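Peroxisomal acyl-coenzyme A oxidase 1 (Arabidopsis thaliana, PDB 1W07) catalyses the FAD-dependent desaturation of long- and medium-chain acyl-CoAs to 2-trans-enoyl-CoAs in peroxisomal beta-oxidation, passing the electrons to oxygen to give hydrogen peroxide. Local coordinates at residues B[551-565]-B[585-599]. The protein carries 1 engineered substitution. Residues are numbered along the deposited sequence; the frame is centred on the assembly and turned at random.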
loop_
_atom_site.group_PDB
_atom_site.type_symbol
_atom_site.label_atom_id
_atom_site.label_comp_id
_atom_site.label_asym_id
_atom_site.label_seq_id
_atom_site.Cartn_x
_atom_site.Cartn_y
_atom_site.Cartn_z
ATOM N N GLN B 551 11.799 -22.660 -17.179
ATOM C CA GLN B 551 10.964 -21.564 -16.709
ATOM C C GLN B 551 11.511 -20.982 -15.407
ATOM O O GLN B 551 11.441 -19.780 -15.203
ATOM C CB GLN B 551 9.515 -22.028 -16.542
ATOM C CG GLN B 551 8.834 -22.312 -17.868
ATOM C CD GLN B 551 9.020 -21.177 -18.851
ATOM O OE1 GLN B 551 8.677 -20.030 -18.563
ATOM N NE2 GLN B 551 9.574 -21.486 -20.021
ATOM N N LEU B 552 12.060 -21.820 -14.532
ATOM C CA LEU B 552 12.641 -21.322 -13.287
ATOM C C LEU B 552 13.859 -20.454 -13.619
ATOM O O LEU B 552 14.146 -19.462 -12.940
ATOM C CB LEU B 552 13.056 -22.485 -12.381
ATOM C CG LEU B 552 11.892 -23.308 -11.819
ATOM C CD1 LEU B 552 12.427 -24.470 -10.991
ATOM C CD2 LEU B 552 11.000 -22.402 -10.973
ATOM N N ASN B 553 14.569 -20.825 -14.680
ATOM C CA ASN B 553 15.744 -20.077 -15.117
ATOM C C ASN B 553 15.287 -18.696 -15.571
ATOM O O ASN B 553 15.906 -17.682 -15.237
ATOM C CB ASN B 553 16.445 -20.808 -16.265
ATOM C CG ASN B 553 17.779 -20.188 -16.614
ATOM O OD1 ASN B 553 18.807 -20.512 -16.019
ATOM N ND2 ASN B 553 17.767 -19.269 -17.569
ATOM N N ASN B 554 14.194 -18.652 -16.326
ATOM C CA ASN B 554 13.653 -17.372 -16.787
ATOM C C ASN B 554 13.348 -16.464 -15.592
ATOM O O ASN B 554 13.758 -15.314 -15.558
ATOM C CB ASN B 554 12.355 -17.576 -17.603
ATOM C CG ASN B 554 12.591 -18.191 -18.982
ATOM O OD1 ASN B 554 13.633 -17.975 -19.608
ATOM N ND2 ASN B 554 11.596 -18.920 -19.479
ATOM N N LEU B 555 12.613 -16.990 -14.616
ATOM C CA LEU B 555 12.246 -16.217 -13.436
ATOM C C LEU B 555 13.483 -15.803 -12.638
ATOM O O LEU B 555 13.573 -14.669 -12.164
ATOM C CB LEU B 555 11.288 -17.024 -12.548
ATOM C CG LEU B 555 9.930 -17.396 -13.160
ATOM C CD1 LEU B 555 9.121 -18.265 -12.174
ATOM C CD2 LEU B 555 9.183 -16.109 -13.530
ATOM N N CYS B 556 14.442 -16.716 -12.503
ATOM C CA CYS B 556 15.664 -16.421 -11.770
ATOM C C CYS B 556 16.334 -15.172 -12.298
ATOM O O CYS B 556 16.690 -14.287 -11.520
ATOM C CB CYS B 556 16.656 -17.588 -11.852
ATOM S SG CYS B 556 18.276 -17.275 -11.090
ATOM N N TYR B 557 16.520 -15.086 -13.616
ATOM C CA TYR B 557 17.189 -13.921 -14.168
ATOM C C TYR B 557 16.315 -12.686 -14.293
ATOM O O TYR B 557 16.831 -11.568 -14.384
ATOM C CB TYR B 557 17.887 -14.276 -15.488
ATOM C CG TYR B 557 19.049 -15.202 -15.243
ATOM C CD1 TYR B 557 18.873 -16.588 -15.258
ATOM C CD2 TYR B 557 20.297 -14.701 -14.865
ATOM C CE1 TYR B 557 19.910 -17.446 -14.891
ATOM C CE2 TYR B 557 21.335 -15.558 -14.498
ATOM C CZ TYR B 557 21.137 -16.918 -14.507
ATOM O OH TYR B 557 22.153 -17.740 -14.071
ATOM N N ILE B 558 14.998 -12.879 -14.293
ATOM C CA ILE B 558 14.064 -11.754 -14.311
ATOM C C ILE B 558 14.212 -11.067 -12.950
ATOM O O ILE B 558 14.290 -9.845 -12.868
ATOM C CB ILE B 558 12.576 -12.212 -14.450
ATOM C CG1 ILE B 558 12.243 -12.503 -15.916
ATOM C CG2 ILE B 558 11.637 -11.133 -13.858
ATOM C CD1 ILE B 558 10.824 -13.020 -16.135
ATOM N N TYR B 559 14.243 -11.857 -11.880
ATOM C CA TYR B 559 14.387 -11.302 -10.527
ATOM C C TYR B 559 15.687 -10.473 -10.433
ATOM O O TYR B 559 15.675 -9.296 -10.052
ATOM C CB TYR B 559 14.395 -12.447 -9.492
ATOM C CG TYR B 559 14.532 -12.004 -8.039
ATOM C CD1 TYR B 559 13.509 -11.301 -7.386
ATOM C CD2 TYR B 559 15.717 -12.215 -7.347
ATOM C CE1 TYR B 559 13.680 -10.807 -6.069
ATOM C CE2 TYR B 559 15.903 -11.728 -6.048
ATOM C CZ TYR B 559 14.899 -11.034 -5.415
ATOM O OH TYR B 559 15.128 -10.579 -4.129
ATOM N N ALA B 560 16.801 -11.088 -10.813
ATOM C CA ALA B 560 18.099 -10.431 -10.765
ATOM C C ALA B 560 18.190 -9.194 -11.658
ATOM O O ALA B 560 18.584 -8.117 -11.206
ATOM C CB ALA B 560 19.196 -11.428 -11.132
ATOM N N LEU B 561 17.823 -9.342 -12.924
ATOM C CA LEU B 561 17.893 -8.225 -13.858
ATOM C C LEU B 561 16.925 -7.109 -13.498
ATOM O O LEU B 561 17.184 -5.943 -13.796
ATOM C CB LEU B 561 17.629 -8.706 -15.285
ATOM C CG LEU B 561 18.629 -9.729 -15.838
ATOM C CD1 LEU B 561 18.266 -10.101 -17.276
ATOM C CD2 LEU B 561 20.027 -9.136 -15.772
ATOM N N TYR B 562 15.807 -7.457 -12.861
ATOM C CA TYR B 562 14.844 -6.445 -12.453
ATOM C C TYR B 562 15.441 -5.596 -11.338
ATOM O O TYR B 562 15.318 -4.372 -11.346
ATOM C CB TYR B 562 13.552 -7.097 -11.953
ATOM C CG TYR B 562 12.574 -6.079 -11.427
ATOM C CD1 TYR B 562 11.907 -5.222 -12.299
ATOM C CD2 TYR B 562 12.342 -5.944 -10.060
ATOM C CE1 TYR B 562 11.038 -4.256 -11.830
ATOM C CE2 TYR B 562 11.465 -4.979 -9.573
ATOM C CZ TYR B 562 10.819 -4.139 -10.469
ATOM O OH TYR B 562 9.956 -3.166 -10.018
ATOM N N LEU B 563 16.081 -6.250 -10.375
ATOM C CA LEU B 563 16.695 -5.530 -9.256
ATOM C C LEU B 563 17.880 -4.707 -9.751
ATOM O O LEU B 563 18.116 -3.592 -9.280
ATOM C CB LEU B 563 17.154 -6.506 -8.170
ATOM C CG LEU B 563 16.079 -7.201 -7.306
ATOM C CD1 LEU B 563 16.757 -8.112 -6.286
ATOM C CD2 LEU B 563 15.229 -6.155 -6.591
ATOM N N LEU B 564 18.629 -5.245 -10.709
ATOM C CA LEU B 564 19.761 -4.507 -11.252
ATOM C C LEU B 564 19.248 -3.197 -11.849
ATOM O O LEU B 564 19.814 -2.128 -11.630
ATOM C CB LEU B 564 20.461 -5.348 -12.320
ATOM C CG LEU B 564 21.852 -4.856 -12.764
ATOM C CD1 LEU B 564 22.666 -6.016 -13.284
ATOM C CD2 LEU B 564 21.699 -3.806 -13.828
ATOM N N HIS B 565 18.161 -3.282 -12.601
ATOM C CA HIS B 565 17.572 -2.103 -13.213
ATOM C C HIS B 565 17.005 -1.150 -12.162
ATOM O O HIS B 565 17.241 0.064 -12.211
ATOM C CB HIS B 565 16.476 -2.524 -14.200
ATOM C CG HIS B 565 15.797 -1.381 -14.882
ATOM N ND1 HIS B 565 14.760 -0.680 -14.305
ATOM C CD2 HIS B 565 16.007 -0.817 -16.095
ATOM C CE1 HIS B 565 14.353 0.262 -15.138
ATOM N NE2 HIS B 565 15.096 0.202 -16.230
ATOM N N ALA B 585 21.247 -5.403 -20.238
ATOM C CA ALA B 585 20.530 -6.152 -19.202
ATOM C C ALA B 585 19.040 -5.884 -19.362
ATOM O O ALA B 585 18.222 -6.793 -19.228
ATOM C CB ALA B 585 20.993 -5.723 -17.822
ATOM N N ASN B 586 18.703 -4.632 -19.662
ATOM C CA ASN B 586 17.317 -4.231 -19.869
ATOM C C ASN B 586 16.722 -4.958 -21.077
ATOM O O ASN B 586 15.553 -5.348 -21.048
ATOM C CB ASN B 586 17.228 -2.715 -20.075
ATOM C CG ASN B 586 15.813 -2.183 -19.904
ATOM O OD1 ASN B 586 15.189 -2.383 -18.862
ATOM N ND2 ASN B 586 15.305 -1.500 -20.924
ATOM N N ASP B 587 17.510 -5.132 -22.142
ATOM C CA ASP B 587 17.032 -5.839 -23.338
ATOM C C ASP B 587 16.771 -7.300 -22.976
ATOM O O ASP B 587 15.772 -7.890 -23.395
ATOM C CB ASP B 587 18.062 -5.792 -24.479
ATOM C CG ASP B 587 18.328 -4.389 -24.983
ATOM O OD1 ASP B 587 17.389 -3.560 -25.007
ATOM O OD2 ASP B 587 19.481 -4.117 -25.392
ATOM N N GLN B 588 17.676 -7.886 -22.201
ATOM C CA GLN B 588 17.513 -9.272 -21.787
ATOM C C GLN B 588 16.266 -9.421 -20.917
ATOM O O GLN B 588 15.510 -10.396 -21.048
ATOM C CB GLN B 588 18.741 -9.740 -21.015
ATOM C CG GLN B 588 18.731 -11.227 -20.696
ATOM C CD GLN B 588 18.549 -12.100 -21.938
ATOM O OE1 GLN B 588 17.498 -12.717 -22.134
ATOM N NE2 GLN B 588 19.578 -12.161 -22.773
ATOM N N LEU B 589 16.054 -8.456 -20.025
ATOM C CA LEU B 589 14.891 -8.464 -19.147
ATOM C C LEU B 589 13.620 -8.448 -20.003
ATOM O O LEU B 589 12.702 -9.224 -19.767
ATOM C CB LEU B 589 14.924 -7.242 -18.212
ATOM C CG LEU B 589 13.757 -7.109 -17.220
ATOM C CD1 LEU B 589 13.683 -8.344 -16.321
ATOM C CD2 LEU B 589 13.941 -5.835 -16.394
ATOM N N ARG B 590 13.585 -7.572 -21.005
ATOM C CA ARG B 590 12.440 -7.445 -21.915
ATOM C C ARG B 590 12.145 -8.791 -22.600
ATOM O O ARG B 590 11.005 -9.281 -22.612
ATOM C CB ARG B 590 12.755 -6.396 -22.980
ATOM C CG ARG B 590 11.557 -5.602 -23.466
ATOM C CD ARG B 590 11.843 -4.928 -24.800
ATOM N NE ARG B 590 13.183 -4.340 -24.842
ATOM C CZ ARG B 590 13.568 -3.290 -24.124
ATOM N NH1 ARG B 590 12.713 -2.697 -23.297
ATOM N NH2 ARG B 590 14.814 -2.848 -24.214
ATOM N N SER B 591 13.185 -9.384 -23.174
ATOM C CA SER B 591 13.063 -10.663 -23.836
ATOM C C SER B 591 12.537 -11.738 -22.881
ATOM O O SER B 591 11.711 -12.561 -23.274
ATOM C CB SER B 591 14.414 -11.080 -24.405
ATOM O OG SER B 591 14.385 -12.450 -24.769
ATOM N N LEU B 592 13.011 -11.739 -21.635
ATOM C CA LEU B 592 12.558 -12.729 -20.647
ATOM C C LEU B 592 11.068 -12.552 -20.354
ATOM O O LEU B 592 10.363 -13.522 -20.072
ATOM C CB LEU B 592 13.373 -12.617 -19.345
ATOM C CG LEU B 592 14.847 -13.044 -19.421
ATOM C CD1 LEU B 592 15.551 -12.710 -18.124
ATOM C CD2 LEU B 592 14.946 -14.530 -19.686
ATOM N N TYR B 593 10.579 -11.319 -20.412
ATOM C CA TYR B 593 9.160 -11.093 -20.177
ATOM C C TYR B 593 8.370 -11.792 -21.296
ATOM O O TYR B 593 7.426 -12.551 -21.033
ATOM C CB TYR B 593 8.843 -9.600 -20.176
ATOM C CG TYR B 593 9.357 -8.833 -18.958
ATOM C CD1 TYR B 593 9.608 -9.470 -17.743
ATOM C CD2 TYR B 593 9.521 -7.451 -19.009
ATOM C CE1 TYR B 593 10.012 -8.742 -16.595
ATOM C CE2 TYR B 593 9.917 -6.708 -17.884
ATOM C CZ TYR B 593 10.158 -7.358 -16.681
ATOM O OH TYR B 593 10.527 -6.603 -15.576
ATOM N N THR B 594 8.765 -11.535 -22.543
ATOM C CA THR B 594 8.122 -12.137 -23.706
ATOM C C THR B 594 8.150 -13.656 -23.630
ATOM O O THR B 594 7.220 -14.316 -24.076
ATOM C CB THR B 594 8.815 -11.679 -24.990
ATOM O OG1 THR B 594 8.670 -10.259 -25.101
ATOM C CG2 THR B 594 8.206 -12.366 -26.237
ATOM N N GLN B 595 9.218 -14.212 -23.065
ATOM C CA GLN B 595 9.315 -15.659 -22.943
ATOM C C GLN B 595 8.405 -16.197 -21.843
ATOM O O GLN B 595 7.835 -17.283 -21.965
ATOM C CB GLN B 595 10.759 -16.071 -22.660
ATOM C CG GLN B 595 11.668 -15.902 -23.857
ATOM C CD GLN B 595 13.131 -16.077 -23.521
ATOM O OE1 GLN B 595 13.546 -17.124 -23.030
ATOM N NE2 GLN B 595 13.923 -15.047 -23.790
ATOM N N VAL B 596 8.254 -15.437 -20.765
ATOM C CA VAL B 596 7.420 -15.873 -19.650
ATOM C C VAL B 596 5.936 -15.678 -19.913
ATOM O O VAL B 596 5.106 -16.422 -19.384
ATOM C CB VAL B 596 7.835 -15.140 -18.350
ATOM C CG1 VAL B 596 6.777 -15.329 -17.250
ATOM C CG2 VAL B 596 9.171 -15.682 -17.896
ATOM N N ARG B 597 5.608 -14.686 -20.737
ATOM C CA ARG B 597 4.214 -14.368 -21.068
ATOM C C ARG B 597 3.283 -15.554 -21.312
ATOM O O ARG B 597 2.217 -15.647 -20.696
ATOM C CB ARG B 597 4.169 -13.432 -22.280
ATOM C CG ARG B 597 2.791 -13.325 -22.975
ATOM C CD ARG B 597 1.713 -12.789 -22.059
ATOM N NE ARG B 597 0.409 -12.779 -22.731
ATOM C CZ ARG B 597 -0.485 -13.759 -22.648
ATOM N NH1 ARG B 597 -0.233 -14.836 -21.910
ATOM N NH2 ARG B 597 -1.633 -13.655 -23.294
ATOM N N PRO B 598 3.661 -16.469 -22.228
ATOM C CA PRO B 598 2.807 -17.622 -22.509
ATOM C C PRO B 598 2.740 -18.630 -21.369
ATOM O O PRO B 598 1.819 -19.452 -21.297
ATOM C CB PRO B 598 3.401 -18.190 -23.800
ATOM C CG PRO B 598 4.871 -17.871 -23.663
ATOM C CD PRO B 598 4.854 -16.463 -23.100
ATOM N N ASN B 599 3.711 -18.541 -20.467
ATOM C CA ASN B 599 3.776 -19.431 -19.317
ATOM C C ASN B 599 3.164 -18.855 -18.050
ATOM O O ASN B 599 2.991 -19.582 -17.078
ATOM C CB ASN B 599 5.237 -19.785 -19.035
ATOM C CG ASN B 599 5.863 -20.543 -20.168
ATOM O OD1 ASN B 599 5.595 -21.728 -20.352
ATOM N ND2 ASN B 599 6.685 -19.861 -20.952
#
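The side chains of Ile-558 and Leu-592 lie alongside one another, pointing opposite ways, with CG1 of Ile-558 3.6 Å from CB of Leu-592, at the tight middle of two helices of the C-terminal helical region. The helices run roughly antiparallel, axes 9.4 Å apart at a signed angle of -140°, and mesh knobs-into-holes. Ile-558 fills the hole among Leu-589, Leu-592, Tyr-593 and Val-596; its CD1 meets CG2 of Val-596 at 3.6 Å, while its CG2 comes to the edge of the Tyr-593 ring. Leu-592 returns the fit among Asn-554, Tyr-557, Ile-558 and Leu-561. One turn on, Leu-561 enters the hole of Ala-585, Gln-588, Leu-589 and Leu-592. Its chi1 of -62° turns CG away from the carbonyl carbon and brings Leu-561 CD1 to 3.6 Å from Gln-588 CG.

The ends are polar and less interlocked. His-565 and Asn-586, partly exposed, meet at the subunit boundary, CD2 to OD1 3.3 Å, where Asp-518 of the second subunit accepts a hydrogen bond from Asn-586. At the other, buried end the amides of Gln-551 and Asn-599 stack, planes 29° apart, without a mutual hydrogen bond. Asn-599 ND2 instead donates to Gln-595 O (3.0 Å), in the carbonyl plane, and OD1 accepts from Glu-15 N. Replacing Asn-599 by alanine would probably cost Glu-15 N and Gln-595 O these side-chain partners and take away the amide stacked on Gln-551.

Tyr-593 OH bonds to Asn-332 on helix 328-363, which also carries FAD-binding residues. No hydrogen bond crosses between the two segments: apolar interlocking joins them, while several polar side chains bond within their own segment or elsewhere in the dimer.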